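Local coordinates for protein 433aa long hypothetical phosphoribosylglycinamide formyl transferase (Pyrococcus horikoshii, PDB 2DWC) that is probably an enzyme of the PurT type in the ATP-grasp family, built as a two-subunit assembly and modelled with adenosine-5'-diphosphate bound, at residues 5-10 with 217-222; 32-37 with 315-320; 105-110 with 271-276; 224-229 with 333-338. All coordinates share one frame; numbering follows the deposited sequence.

Contact 1. Residues 5-10 with 217-222; sequences IKLRDE and RHFDEN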
loop_
_atom_site.group_PDB
_atom_site.type_symbol
_atom_site.label_atom_id
_atom_site.label_comp_id
_atom_site.label_asym_id
_atom_site.label_seq_id
_atom_site.Cartn_x
_atom_site.Cartn_y
_atom_site.Cartn_z
ATOM N N ILE B 5 -0.019 20.750 17.599
ATOM C CA ILE B 5 0.521 21.037 16.280
ATOM C C ILE B 5 -0.525 21.884 15.505
ATOM O O ILE B 5 -1.542 22.246 16.057
ATOM C CB ILE B 5 0.806 19.763 15.457
ATOM C CG1 ILE B 5 -0.477 18.941 15.249
ATOM C CG2 ILE B 5 1.831 18.871 16.215
ATOM C CD1 ILE B 5 -0.335 17.900 14.050
ATOM N N LYS B 6 -0.233 22.224 14.259
ATOM C CA LYS B 6 -1.168 23.008 13.469
ATOM C C LYS B 6 -1.297 22.420 12.075
ATOM O O LYS B 6 -0.622 21.447 11.711
ATOM C CB LYS B 6 -0.692 24.438 13.359
ATOM C CG LYS B 6 0.698 24.537 12.736
ATOM C CD LYS B 6 1.265 25.937 12.955
ATOM C CE LYS B 6 2.730 26.000 12.564
ATOM N NZ LYS B 6 2.874 25.698 11.116
ATOM N N LEU B 7 -2.186 23.012 11.293
ATOM C CA LEU B 7 -2.408 22.566 9.908
ATOM C C LEU B 7 -1.062 22.627 9.177
ATOM O O LEU B 7 -0.305 23.640 9.241
ATOM C CB LEU B 7 -3.454 23.510 9.242
ATOM C CG LEU B 7 -3.711 23.313 7.735
ATOM C CD1 LEU B 7 -4.495 22.065 7.457
ATOM C CD2 LEU B 7 -4.510 24.521 7.218
ATOM N N ARG B 8 -0.749 21.526 8.479
ATOM C CA ARG B 8 0.509 21.352 7.761
ATOM C C ARG B 8 0.387 21.497 6.254
ATOM O O ARG B 8 -0.465 20.858 5.633
ATOM C CB ARG B 8 1.057 19.937 8.083
ATOM C CG ARG B 8 2.294 19.608 7.309
ATOM C CD ARG B 8 2.795 18.202 7.740
ATOM N NE ARG B 8 3.402 18.263 9.090
ATOM C CZ ARG B 8 4.631 18.731 9.337
ATOM N NH1 ARG B 8 5.430 19.192 8.340
ATOM N NH2 ARG B 8 5.053 18.765 10.589
ATOM N N ASP B 9 1.254 22.314 5.689
ATOM C CA ASP B 9 1.252 22.549 4.248
ATOM C C ASP B 9 2.519 22.012 3.611
ATOM O O ASP B 9 2.660 22.062 2.395
ATOM C CB ASP B 9 1.214 24.070 3.999
ATOM C CG ASP B 9 1.078 24.432 2.530
ATOM O OD1 ASP B 9 0.087 24.002 1.909
ATOM O OD2 ASP B 9 1.957 25.157 2.010
ATOM N N GLU B 10 3.432 21.466 4.416
ATOM C CA GLU B 10 4.717 21.064 3.851
ATOM C C GLU B 10 5.212 19.751 4.429
ATOM O O GLU B 10 4.858 19.399 5.552
ATOM C CB GLU B 10 5.767 22.176 4.182
ATOM C CG GLU B 10 7.205 21.948 3.771
ATOM C CD GLU B 10 8.052 21.227 4.847
ATOM O OE1 GLU B 10 7.582 21.048 5.982
ATOM O OE2 GLU B 10 9.198 20.850 4.539
ATOM N N ARG B 217 -10.576 12.794 13.593
ATOM C CA ARG B 217 -10.465 14.221 13.904
ATOM C C ARG B 217 -9.242 14.740 13.173
ATOM O O ARG B 217 -8.161 14.199 13.310
ATOM C CB ARG B 217 -10.296 14.423 15.411
ATOM C CG ARG B 217 -11.663 14.285 16.173
ATOM C CD ARG B 217 -11.532 14.346 17.691
ATOM N NE ARG B 217 -10.839 15.577 18.062
ATOM C CZ ARG B 217 -11.440 16.740 18.282
ATOM N NH1 ARG B 217 -12.769 16.843 18.178
ATOM N NH2 ARG B 217 -10.719 17.785 18.625
ATOM N N HIS B 218 -9.383 15.825 12.429
ATOM C CA HIS B 218 -8.236 16.321 11.648
ATOM C C HIS B 218 -8.514 17.782 11.295
ATOM O O HIS B 218 -9.627 18.263 11.502
ATOM C CB HIS B 218 -8.137 15.491 10.341
ATOM C CG HIS B 218 -9.361 15.614 9.469
ATOM N ND1 HIS B 218 -9.465 16.531 8.443
ATOM C CD2 HIS B 218 -10.524 14.919 9.469
ATOM C CE1 HIS B 218 -10.635 16.381 7.837
ATOM N NE2 HIS B 218 -11.294 15.408 8.440
ATOM N N PHE B 219 -7.496 18.468 10.774
ATOM C CA PHE B 219 -7.653 19.866 10.366
ATOM C C PHE B 219 -8.339 19.951 9.020
ATOM O O PHE B 219 -8.129 19.104 8.132
ATOM C CB PHE B 219 -6.292 20.551 10.197
ATOM C CG PHE B 219 -5.601 20.868 11.504
ATOM C CD1 PHE B 219 -6.189 21.744 12.433
ATOM C CD2 PHE B 219 -4.397 20.236 11.840
ATOM C CE1 PHE B 219 -5.596 21.977 13.678
ATOM C CE2 PHE B 219 -3.795 20.461 13.088
ATOM C CZ PHE B 219 -4.408 21.343 14.015
ATOM N N ASP B 220 -9.180 20.967 8.873
ATOM C CA ASP B 220 -9.804 21.228 7.585
ATOM C C ASP B 220 -8.928 22.260 6.909
ATOM O O ASP B 220 -7.935 22.748 7.473
ATOM C CB ASP B 220 -11.264 21.734 7.731
ATOM C CG ASP B 220 -11.390 23.084 8.471
ATOM O OD1 ASP B 220 -10.410 23.860 8.588
ATOM O OD2 ASP B 220 -12.521 23.384 8.920
ATOM N N GLU B 221 -9.279 22.612 5.673
ATOM C CA GLU B 221 -8.467 23.546 4.929
ATOM C C GLU B 221 -8.313 24.913 5.575
ATOM O O GLU B 221 -7.348 25.626 5.299
ATOM C CB GLU B 221 -9.035 23.680 3.503
ATOM C CG GLU B 221 -8.003 23.965 2.465
ATOM C CD GLU B 221 -8.571 23.951 1.043
ATOM O OE1 GLU B 221 -9.697 23.441 0.841
ATOM O OE2 GLU B 221 -7.878 24.445 0.129
ATOM N N ASN B 222 -9.259 25.284 6.435
ATOM C CA ASN B 222 -9.199 26.571 7.124
ATOM C C ASN B 222 -8.366 26.538 8.389
ATOM O O ASN B 222 -8.203 27.556 9.049
ATOM C CB ASN B 222 -10.597 27.067 7.496
ATOM C CG ASN B 222 -11.496 27.179 6.302
ATOM O OD1 ASN B 222 -11.102 27.734 5.268
ATOM N ND2 ASN B 222 -12.720 26.659 6.425
#

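Contact 2. Residues 32-37 with 315-320; sequences KEIAIE and ALHLRA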
loop_
_atom_site.group_PDB
_atom_site.type_symbol
_atom_site.label_atom_id
_atom_site.label_comp_id
_atom_site.label_asym_id
_atom_site.label_seq_id
_atom_site.Cartn_x
_atom_site.Cartn_y
_atom_site.Cartn_z
ATOM N N LYS B 32 2.304 -1.482 11.089
ATOM C CA LYS B 32 2.979 -1.745 9.809
ATOM C C LYS B 32 2.311 -0.962 8.673
ATOM O O LYS B 32 3.013 -0.408 7.808
ATOM C CB LYS B 32 2.926 -3.261 9.490
ATOM C CG LYS B 32 3.664 -3.655 8.232
ATOM C CD LYS B 32 3.514 -5.194 8.034
ATOM C CE LYS B 32 4.568 -5.713 7.081
ATOM N NZ LYS B 32 4.343 -7.191 6.827
ATOM N N GLU B 33 0.966 -0.963 8.629
ATOM C CA GLU B 33 0.277 -0.214 7.584
ATOM C C GLU B 33 0.417 1.316 7.754
ATOM O O GLU B 33 0.496 2.051 6.742
ATOM C CB GLU B 33 -1.203 -0.665 7.472
ATOM C CG GLU B 33 -1.302 -2.033 6.742
ATOM C CD GLU B 33 -1.019 -1.951 5.217
ATOM O OE1 GLU B 33 -0.779 -3.036 4.607
ATOM O OE2 GLU B 33 -1.065 -0.832 4.612
ATOM N N ILE B 34 0.519 1.814 8.991
ATOM C CA ILE B 34 0.769 3.258 9.160
ATOM C C ILE B 34 2.198 3.525 8.619
ATOM O O ILE B 34 2.463 4.511 7.935
ATOM C CB ILE B 34 0.729 3.665 10.650
ATOM C CG1 ILE B 34 -0.702 3.482 11.188
ATOM C CG2 ILE B 34 1.188 5.142 10.829
ATOM C CD1 ILE B 34 -0.772 3.611 12.704
ATOM N N ALA B 35 3.129 2.611 8.896
ATOM C CA ALA B 35 4.484 2.812 8.410
ATOM C C ALA B 35 4.534 2.817 6.892
ATOM O O ALA B 35 5.319 3.560 6.283
ATOM C CB ALA B 35 5.429 1.693 8.983
ATOM N N ILE B 36 3.749 1.944 6.271
ATOM C CA ILE B 36 3.729 1.891 4.801
ATOM C C ILE B 36 3.184 3.201 4.219
ATOM O O ILE B 36 3.735 3.731 3.250
ATOM C CB ILE B 36 2.887 0.648 4.340
ATOM C CG1 ILE B 36 3.740 -0.604 4.508
ATOM C CG2 ILE B 36 2.549 0.752 2.838
ATOM C CD1 ILE B 36 2.954 -1.886 4.321
ATOM N N GLU B 37 2.116 3.754 4.787
ATOM C CA GLU B 37 1.672 5.060 4.213
ATOM C C GLU B 37 2.700 6.154 4.471
ATOM O O GLU B 37 2.960 7.021 3.603
ATOM C CB GLU B 37 0.350 5.470 4.822
ATOM C CG GLU B 37 -0.168 6.803 4.216
ATOM C CD GLU B 37 -0.470 6.721 2.697
ATOM O OE1 GLU B 37 -0.724 5.604 2.130
ATOM O OE2 GLU B 37 -0.480 7.805 2.087
ATOM N N ALA B 315 -3.821 5.378 6.816
ATOM C CA ALA B 315 -3.435 6.579 6.128
ATOM C C ALA B 315 -4.278 7.756 6.662
ATOM O O ALA B 315 -3.773 8.873 6.727
ATOM C CB ALA B 315 -3.665 6.420 4.592
ATOM N N LEU B 316 -5.528 7.490 7.049
ATOM C CA LEU B 316 -6.372 8.588 7.595
ATOM C C LEU B 316 -5.749 9.024 8.919
ATOM O O LEU B 316 -5.646 10.208 9.199
ATOM C CB LEU B 316 -7.798 8.119 7.854
ATOM C CG LEU B 316 -8.594 7.932 6.554
ATOM C CD1 LEU B 316 -9.912 7.217 6.843
ATOM C CD2 LEU B 316 -8.848 9.318 5.893
ATOM N N HIS B 317 -5.342 8.052 9.726
ATOM C CA HIS B 317 -4.714 8.373 11.013
ATOM C C HIS B 317 -3.434 9.158 10.787
ATOM O O HIS B 317 -3.193 10.169 11.433
ATOM C CB HIS B 317 -4.362 7.065 11.754
ATOM C CG HIS B 317 -4.020 7.236 13.200
ATOM N ND1 HIS B 317 -4.830 7.906 14.095
ATOM C CD2 HIS B 317 -2.977 6.754 13.920
ATOM C CE1 HIS B 317 -4.312 7.814 15.309
ATOM N NE2 HIS B 317 -3.183 7.119 15.233
ATOM N N LEU B 318 -2.572 8.650 9.908
ATOM C CA LEU B 318 -1.293 9.318 9.668
ATOM C C LEU B 318 -1.488 10.766 9.188
ATOM O O LEU B 318 -0.827 11.702 9.657
ATOM C CB LEU B 318 -0.480 8.538 8.623
ATOM C CG LEU B 318 0.858 9.202 8.272
ATOM C CD1 LEU B 318 1.787 9.170 9.493
ATOM C CD2 LEU B 318 1.501 8.462 7.093
ATOM N N ARG B 319 -2.368 10.936 8.215
ATOM C CA ARG B 319 -2.602 12.292 7.713
ATOM C C ARG B 319 -3.099 13.187 8.837
ATOM O O ARG B 319 -2.611 14.305 9.021
ATOM C CB ARG B 319 -3.623 12.251 6.550
ATOM C CG ARG B 319 -2.934 11.707 5.245
ATOM C CD ARG B 319 -3.929 11.390 4.155
ATOM N NE ARG B 319 -4.577 12.599 3.665
ATOM C CZ ARG B 319 -4.671 12.958 2.373
ATOM N NH1 ARG B 319 -4.146 12.222 1.410
ATOM N NH2 ARG B 319 -5.346 14.063 2.034
ATOM N N ALA B 320 -4.059 12.685 9.592
ATOM C CA ALA B 320 -4.627 13.504 10.657
ATOM C C ALA B 320 -3.537 13.932 11.639
ATOM O O ALA B 320 -3.468 15.104 11.986
ATOM C CB ALA B 320 -5.727 12.730 11.442
HETATM O O HOH W 1 -2.916 9.593 1.373
#

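Contact 3. Residues 105-110 with 271-276; sequences GYFVVP and GGLGIF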
loop_
_atom_site.group_PDB
_atom_site.type_symbol
_atom_site.label_atom_id
_atom_site.label_comp_id
_atom_site.label_asym_id
_atom_site.label_seq_id
_atom_site.Cartn_x
_atom_site.Cartn_y
_atom_site.Cartn_z
ATOM N N GLY B 105 6.152 19.020 25.411
ATOM C CA GLY B 105 6.005 19.500 24.055
ATOM C C GLY B 105 6.077 18.495 22.905
ATOM O O GLY B 105 6.291 18.914 21.766
ATOM N N TYR B 106 5.954 17.191 23.182
ATOM C CA TYR B 106 5.951 16.223 22.082
ATOM C C TYR B 106 4.511 15.827 21.886
ATOM O O TYR B 106 3.805 15.537 22.872
ATOM C CB TYR B 106 6.751 14.962 22.436
ATOM C CG TYR B 106 8.214 15.269 22.535
ATOM C CD1 TYR B 106 8.808 15.488 23.771
ATOM C CD2 TYR B 106 8.993 15.415 21.385
ATOM C CE1 TYR B 106 10.137 15.855 23.878
ATOM C CE2 TYR B 106 10.354 15.779 21.490
ATOM C CZ TYR B 106 10.893 15.994 22.738
ATOM O OH TYR B 106 12.208 16.359 22.852
ATOM N N PHE B 107 4.112 15.674 20.619
ATOM C CA PHE B 107 2.728 15.408 20.286
ATOM C C PHE B 107 2.333 13.922 20.401
ATOM O O PHE B 107 2.707 13.095 19.568
ATOM C CB PHE B 107 2.442 15.943 18.862
ATOM C CG PHE B 107 1.020 15.747 18.417
ATOM C CD1 PHE B 107 -0.044 16.032 19.298
ATOM C CD2 PHE B 107 0.734 15.280 17.137
ATOM C CE1 PHE B 107 -1.386 15.851 18.905
ATOM C CE2 PHE B 107 -0.638 15.100 16.730
ATOM C CZ PHE B 107 -1.679 15.394 17.638
ATOM N N VAL B 108 1.596 13.615 21.461
ATOM C CA VAL B 108 1.074 12.270 21.723
ATOM C C VAL B 108 -0.336 12.191 21.139
ATOM O O VAL B 108 -1.195 13.062 21.398
ATOM C CB VAL B 108 1.046 12.017 23.231
ATOM C CG1 VAL B 108 0.440 10.654 23.549
ATOM C CG2 VAL B 108 2.488 12.102 23.776
ATOM N N VAL B 109 -0.576 11.137 20.359
ATOM C CA VAL B 109 -1.835 10.947 19.626
ATOM C C VAL B 109 -2.842 10.056 20.328
ATOM O O VAL B 109 -2.485 8.982 20.829
ATOM C CB VAL B 109 -1.515 10.259 18.273
ATOM C CG1 VAL B 109 -2.800 9.767 17.564
ATOM C CG2 VAL B 109 -0.706 11.239 17.398
ATOM N N PRO B 110 -4.110 10.493 20.417
ATOM C CA PRO B 110 -4.706 11.763 19.939
ATOM C C PRO B 110 -4.337 12.842 20.962
ATOM O O PRO B 110 -4.212 14.036 20.621
ATOM C CB PRO B 110 -6.201 11.433 19.863
ATOM C CG PRO B 110 -6.380 10.450 20.988
ATOM C CD PRO B 110 -5.143 9.554 20.889
ATOM N N GLY B 271 -11.262 14.464 22.114
ATOM C CA GLY B 271 -10.439 15.497 21.502
ATOM C C GLY B 271 -9.190 14.993 20.781
ATOM O O GLY B 271 -9.120 13.807 20.456
ATOM N N GLY B 272 -8.237 15.901 20.540
ATOM C CA GLY B 272 -6.989 15.543 19.871
ATOM C C GLY B 272 -7.121 15.426 18.367
ATOM O O GLY B 272 -8.051 15.965 17.752
ATOM N N LEU B 273 -6.171 14.727 17.742
ATOM C CA LEU B 273 -6.246 14.470 16.288
ATOM C C LEU B 273 -5.994 12.978 16.096
ATOM O O LEU B 273 -5.226 12.394 16.839
ATOM C CB LEU B 273 -5.150 15.191 15.483
ATOM C CG LEU B 273 -5.096 16.719 15.557
ATOM C CD1 LEU B 273 -3.870 17.200 14.747
ATOM C CD2 LEU B 273 -6.423 17.295 14.980
ATOM N N GLY B 274 -6.647 12.375 15.109
ATOM C CA GLY B 274 -6.436 10.955 14.856
ATOM C C GLY B 274 -7.725 10.191 14.619
ATOM O O GLY B 274 -8.832 10.734 14.760
ATOM N N ILE B 275 -7.593 8.942 14.215
ATOM C CA ILE B 275 -8.788 8.127 14.022
ATOM C C ILE B 275 -9.124 7.402 15.337
ATOM O O ILE B 275 -8.231 7.078 16.136
ATOM C CB ILE B 275 -8.575 7.177 12.840
ATOM C CG1 ILE B 275 -9.944 6.856 12.216
ATOM C CG2 ILE B 275 -7.851 5.968 13.273
ATOM C CD1 ILE B 275 -9.803 6.468 10.819
ATOM N N PHE B 276 -10.418 7.136 15.546
ATOM C CA PHE B 276 -10.907 6.477 16.742
ATOM C C PHE B 276 -11.748 5.287 16.296
ATOM O O PHE B 276 -12.440 5.376 15.291
ATOM C CB PHE B 276 -11.845 7.433 17.532
ATOM C CG PHE B 276 -11.145 8.601 18.175
ATOM C CD1 PHE B 276 -10.735 9.692 17.416
ATOM C CD2 PHE B 276 -10.886 8.607 19.542
ATOM C CE1 PHE B 276 -10.064 10.782 18.015
ATOM C CE2 PHE B 276 -10.216 9.705 20.158
ATOM C CZ PHE B 276 -9.812 10.780 19.382
#

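Contact 4. Residues 224-229 with 333-338; sequences EIVTTF and GYRLFP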
loop_
_atom_site.group_PDB
_atom_site.type_symbol
_atom_site.label_atom_id
_atom_site.label_comp_id
_atom_site.label_asym_id
_atom_site.label_seq_id
_atom_site.Cartn_x
_atom_site.Cartn_y
_atom_site.Cartn_z
ATOM N N GLU B 224 -9.089 24.683 11.107
ATOM C CA GLU B 224 -9.850 24.281 12.299
ATOM C C GLU B 224 -10.007 22.779 12.321
ATOM O O GLU B 224 -9.913 22.127 11.300
ATOM C CB GLU B 224 -11.226 24.916 12.293
ATOM C CG GLU B 224 -11.086 26.404 12.309
ATOM C CD GLU B 224 -12.406 27.106 12.230
ATOM O OE1 GLU B 224 -13.375 26.512 11.687
ATOM O OE2 GLU B 224 -12.451 28.261 12.707
ATOM N N ILE B 225 -10.295 22.239 13.487
ATOM C CA ILE B 225 -10.468 20.804 13.574
ATOM C C ILE B 225 -11.889 20.366 13.240
ATOM O O ILE B 225 -12.873 20.967 13.713
ATOM C CB ILE B 225 -10.081 20.319 14.967
ATOM C CG1 ILE B 225 -8.618 20.688 15.215
ATOM C CG2 ILE B 225 -10.346 18.798 15.101
ATOM C CD1 ILE B 225 -8.200 20.406 16.638
ATOM N N VAL B 226 -11.999 19.363 12.370
ATOM C CA VAL B 226 -13.306 18.784 12.030
ATOM C C VAL B 226 -13.262 17.270 12.237
ATOM O O VAL B 226 -12.182 16.695 12.457
ATOM C CB VAL B 226 -13.708 19.075 10.550
ATOM C CG1 VAL B 226 -13.853 20.554 10.346
ATOM C CG2 VAL B 226 -12.660 18.543 9.594
ATOM N N THR B 227 -14.423 16.616 12.183
ATOM C CA THR B 227 -14.462 15.170 12.363
ATOM C C THR B 227 -15.161 14.580 11.128
ATOM O O THR B 227 -16.245 15.044 10.733
ATOM C CB THR B 227 -15.254 14.818 13.642
ATOM O OG1 THR B 227 -14.748 15.595 14.737
ATOM C CG2 THR B 227 -15.145 13.302 13.950
ATOM N N THR B 228 -14.556 13.551 10.542
ATOM C CA THR B 228 -15.063 12.930 9.319
ATOM C C THR B 228 -15.404 11.495 9.586
ATOM O O THR B 228 -14.716 10.788 10.334
ATOM C CB THR B 228 -14.009 13.099 8.186
ATOM O OG1 THR B 228 -13.836 14.483 7.989
ATOM C CG2 THR B 228 -14.452 12.451 6.867
ATOM N N PHE B 229 -16.508 11.056 8.972
ATOM C CA PHE B 229 -17.040 9.741 9.236
ATOM C C PHE B 229 -17.115 8.741 8.118
ATOM O O PHE B 229 -17.916 8.918 7.161
ATOM C CB PHE B 229 -18.468 9.886 9.794
ATOM C CG PHE B 229 -18.526 10.660 11.089
ATOM C CD1 PHE B 229 -18.600 12.057 11.078
ATOM C CD2 PHE B 229 -18.425 9.993 12.292
ATOM C CE1 PHE B 229 -18.569 12.774 12.270
ATOM C CE2 PHE B 229 -18.388 10.694 13.501
ATOM C CZ PHE B 229 -18.460 12.091 13.487
ATOM N N GLY B 333 -25.471 17.491 7.243
ATOM C CA GLY B 333 -24.775 18.002 8.407
ATOM C C GLY B 333 -23.600 17.168 8.901
ATOM O O GLY B 333 -22.981 17.522 9.907
ATOM N N TYR B 334 -23.320 16.047 8.239
ATOM C CA TYR B 334 -22.181 15.212 8.625
ATOM C C TYR B 334 -21.145 15.205 7.500
ATOM O O TYR B 334 -21.493 15.108 6.310
ATOM C CB TYR B 334 -22.624 13.768 8.927
ATOM C CG TYR B 334 -23.292 13.578 10.281
ATOM C CD1 TYR B 334 -24.669 13.321 10.370
ATOM C CD2 TYR B 334 -22.560 13.726 11.482
ATOM C CE1 TYR B 334 -25.313 13.233 11.609
ATOM C CE2 TYR B 334 -23.198 13.630 12.734
ATOM C CZ TYR B 334 -24.574 13.393 12.787
ATOM O OH TYR B 334 -25.221 13.353 14.008
ATOM N N ARG B 335 -19.871 15.341 7.873
ATOM C CA ARG B 335 -18.783 15.310 6.909
ATOM C C ARG B 335 -18.442 13.808 6.822
ATOM O O ARG B 335 -17.953 13.206 7.785
ATOM C CB ARG B 335 -17.578 16.113 7.424
ATOM C CG ARG B 335 -16.608 16.569 6.327
ATOM C CD ARG B 335 -15.406 17.319 6.931
ATOM N NE ARG B 335 -14.446 17.907 5.971
ATOM C CZ ARG B 335 -13.432 17.258 5.386
ATOM N NH1 ARG B 335 -13.221 15.947 5.641
ATOM N NH2 ARG B 335 -12.598 17.934 4.579
ATOM N N LEU B 336 -18.779 13.198 5.680
ATOM C CA LEU B 336 -18.559 11.779 5.497
ATOM C C LEU B 336 -17.337 11.490 4.652
ATOM O O LEU B 336 -16.857 12.334 3.904
ATOM C CB LEU B 336 -19.802 11.121 4.822
ATOM C CG LEU B 336 -21.153 11.333 5.541
ATOM C CD1 LEU B 336 -22.210 10.469 4.859
ATOM C CD2 LEU B 336 -21.053 10.957 7.010
ATOM N N PHE B 337 -16.828 10.268 4.785
ATOM C CA PHE B 337 -15.691 9.838 3.967
ATOM C C PHE B 337 -16.267 8.730 3.057
ATOM O O PHE B 337 -16.606 7.648 3.507
ATOM C CB PHE B 337 -14.562 9.273 4.827
ATOM C CG PHE B 337 -13.304 9.065 4.031
ATOM C CD1 PHE B 337 -12.504 10.150 3.727
ATOM C CD2 PHE B 337 -13.035 7.829 3.438
ATOM C CE1 PHE B 337 -11.454 10.039 2.826
ATOM C CE2 PHE B 337 -11.988 7.696 2.535
ATOM C CZ PHE B 337 -11.199 8.793 2.222
ATOM N N PRO B 338 -16.329 8.986 1.757
ATOM C CA PRO B 338 -16.889 8.004 0.819
ATOM C C PRO B 338 -16.109 6.704 0.691
ATOM O O PRO B 338 -14.904 6.717 0.579
ATOM C CB PRO B 338 -16.912 8.773 -0.506
ATOM C CG PRO B 338 -16.932 10.232 -0.086
ATOM C CD PRO B 338 -15.943 10.224 1.051
HETATM O O HOH W 2 -18.768 15.878 10.936
#

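Contact 1. Residues 5-10 with 217-222
The aromatic ring of F219 packs on the peptide backbone of I5 to L7. L7 N sits over one face, offset toward the rim and 3.5 Å from F219 CE2. K6 C meets the same CE2 atom from an oblique direction, while I5 O comes to the ring edge, 3.6 Å from F219 CZ.

I5 and L7 give the apolar side-chain contacts. I5 adds a looser touch, its CG1 4.2 Å from F219 CE2. In L7, CG is turned away from the backbone N (chi1 173°), a setting in which the isobutyl group slides past the F219 side chain in the opposite direction. CD1 thereby rests 3.6 Å from F219 CB and also touches D220 O, whereas L7 CD2 reaches on to E221 O at 3.6 Å.

None of the hydrogen bonds joins the two segments. H218 ND1 donates to F219 O over 2.9 Å, coming from above the carbonyl plane. R8 NH1 reaches E10 O over 2.9 Å in a nearly straight bond (167°), with the acceptor in the guanidinium plane. Where strand 209-219 gives way to the turn, D220 OD1 accepts the backbone N-H of E224. L7 and E221 both pack on V363 of the second subunit.

The N-terminal segment is thus applied to the end of the strand by van der Waals contact alone. Its polar side chains turn to other partners: R8 bonds to E10 O and L322 O, and D9 to the backbone N atoms of V363 and G361 of the second subunit.

Contact 2. Residues 32-37 with 315-320
E37 points across to the neighbouring helix and lays its methylene carbons over A315 and L318. With chi1 at -178°, CG stands opposite the backbone N, which puts E37 CG 3.5 Å from A315 CB and 3.7 Å from L318 CD2. A bend at chi2 (63°) then turns the carboxylate, with E37 CD 3.7 Å from A315 CB. The two longer side chains, E37 and L318, pass at a slant. L318 CD2 also settles on the E37 backbone, 3.7 Å from its C atom.

One turn earlier, I34 is directed along the interface, but its end comes closer. CD1 meets the edge of the H317 imidazole, near the ring plane, 4.0 Å from CD2, while CG2 lies near L318 CD1. H317 ND1 accepts the backbone N-H of I275, which restrains the rotation of the ring.

The E37 carboxylate extends beyond the apolar patch. A water donates to E37 OE2 and accepts from R319 NH1 at 2.9 Å, in the guanidinium plane, bridging opposite charges; the same OE2 forms a salt bridge to R374 of the second subunit. The buried carboxylate is therefore likely to stay ionised.

The segment axes approach to 9.0 Å and cross at -60°. Helix 29-40 follows strand 21-25 through a glycine-rich turn, consistent with the first strand-turn-helix unit of a Rossmann-like preATP-grasp domain, here packed against helix 313-322.

Contact 3. Residues 105-110 with 271-276
P110, the residue of 105-110 most deeply engaged, is pressed into the bend at 271-276 with both its backbone and its ring. P110 CA lies 3.2 Å from L273 O and P110 O lies 3.2 Å from G272 CA, a reciprocal pair of CA-H...O contacts with angles at hydrogen of 136° and 125°. The positive-phi G272, having no side chain, allows that carbonyl so close. The pyrrolidine ring also meets F276, whose CZ is 3.7 Å from P110 CB and touches CG too; the two groups cross at a slant. A cis peptide bond joins V109 to P110, turning the chain just where it reaches its partner.

The segments belong to different domains: 105-110 to the preATP-grasp domain, with its Rossmann-like parallel sheet, and 271-276 to the ATP-grasp domain. F107 and V109 bond through their backbones to I86 of strand 85-88, while G274 and F276 pair with strand 209-219. At the far end, G105 is the C-prime residue of a Schellman motif closing helix 95-103, with Y106 N bonded to F101 O.

L273 takes part through both carbonyl and side chain. Its O is buried without a hydrogen-bonding partner and meets carbon from P110 and V109, whose CG1 lies 3.6 Å from L273 O. L273 CB and CD1 are each 4.1 Å from F107 CZ. F107 is itself directed at L273, its CG trans to the amide nitrogen (chi1 -179°), and the two side chains cross at about a right angle.

Contact 4. Residues 224-229 with 333-338
F229 and R335 meet first through their backbones: F229 N donates to R335 O over 2.8 Å, in the carbonyl plane. F337 N returns a 2.9 Å bond to F229 O from above that carbonyl's plane, so the two bonds from F229 straddle L336 in parallel pairing. L336 CA approaches F229 O as well.

On the face bearing T228 and R335, the R335 side chain passes across strand 225-238 at a slant. Its CG lies beside the carbonyl carbon and the chain is extended onward to NE, which carries NH1 to within 2.8 Å of T228 OG1. This bond is bent (142°), its acceptor tilted somewhat out of the guanidinium plane. V226 CG2 packs over a guanidinium face, 4.1 Å from R335 NE. On the face of F229 and L336, the edge of Y334 is directed at the face of F229 in a T-shaped stack, planes at 83° and centroids 5.9 Å apart.

A water then joins the diverging strands, donating to T227 O at 2.7 Å; its acceptance from R335 N, at 3.3 Å, is the long side of the bridge. Further out, H218 NE2 hydrogen-bonds to T228 OG1, and R335 NH1 also donates to I326 O. The F337 ring meets H307 and F311.

With axes 51° apart, direct backbone bonding centres on F229, while water and the shared T228 hydroxyl extend polar linkage toward the splayed end.

Contacts 2 and 3 are buried, contact 4 is partly so, and contact 1 lies at the surface. Contacts 1, 3 and 4 all reach the same mixed sheet: 217-222 stands between 271-276 and 224-229, bonding to one through R217 and to the other through H218. H317 ties contact 2 to contact 3. Both join the preATP-grasp domain to later parts of the chain, contact 2 by helix packing and contact 3 by carbon-rich loop packing. Only contact 4 has direct hydrogen bonds between its segments. Contacts 1 and 2 also touch the second subunit, whereas contacts 3 and 4 stay within one chain.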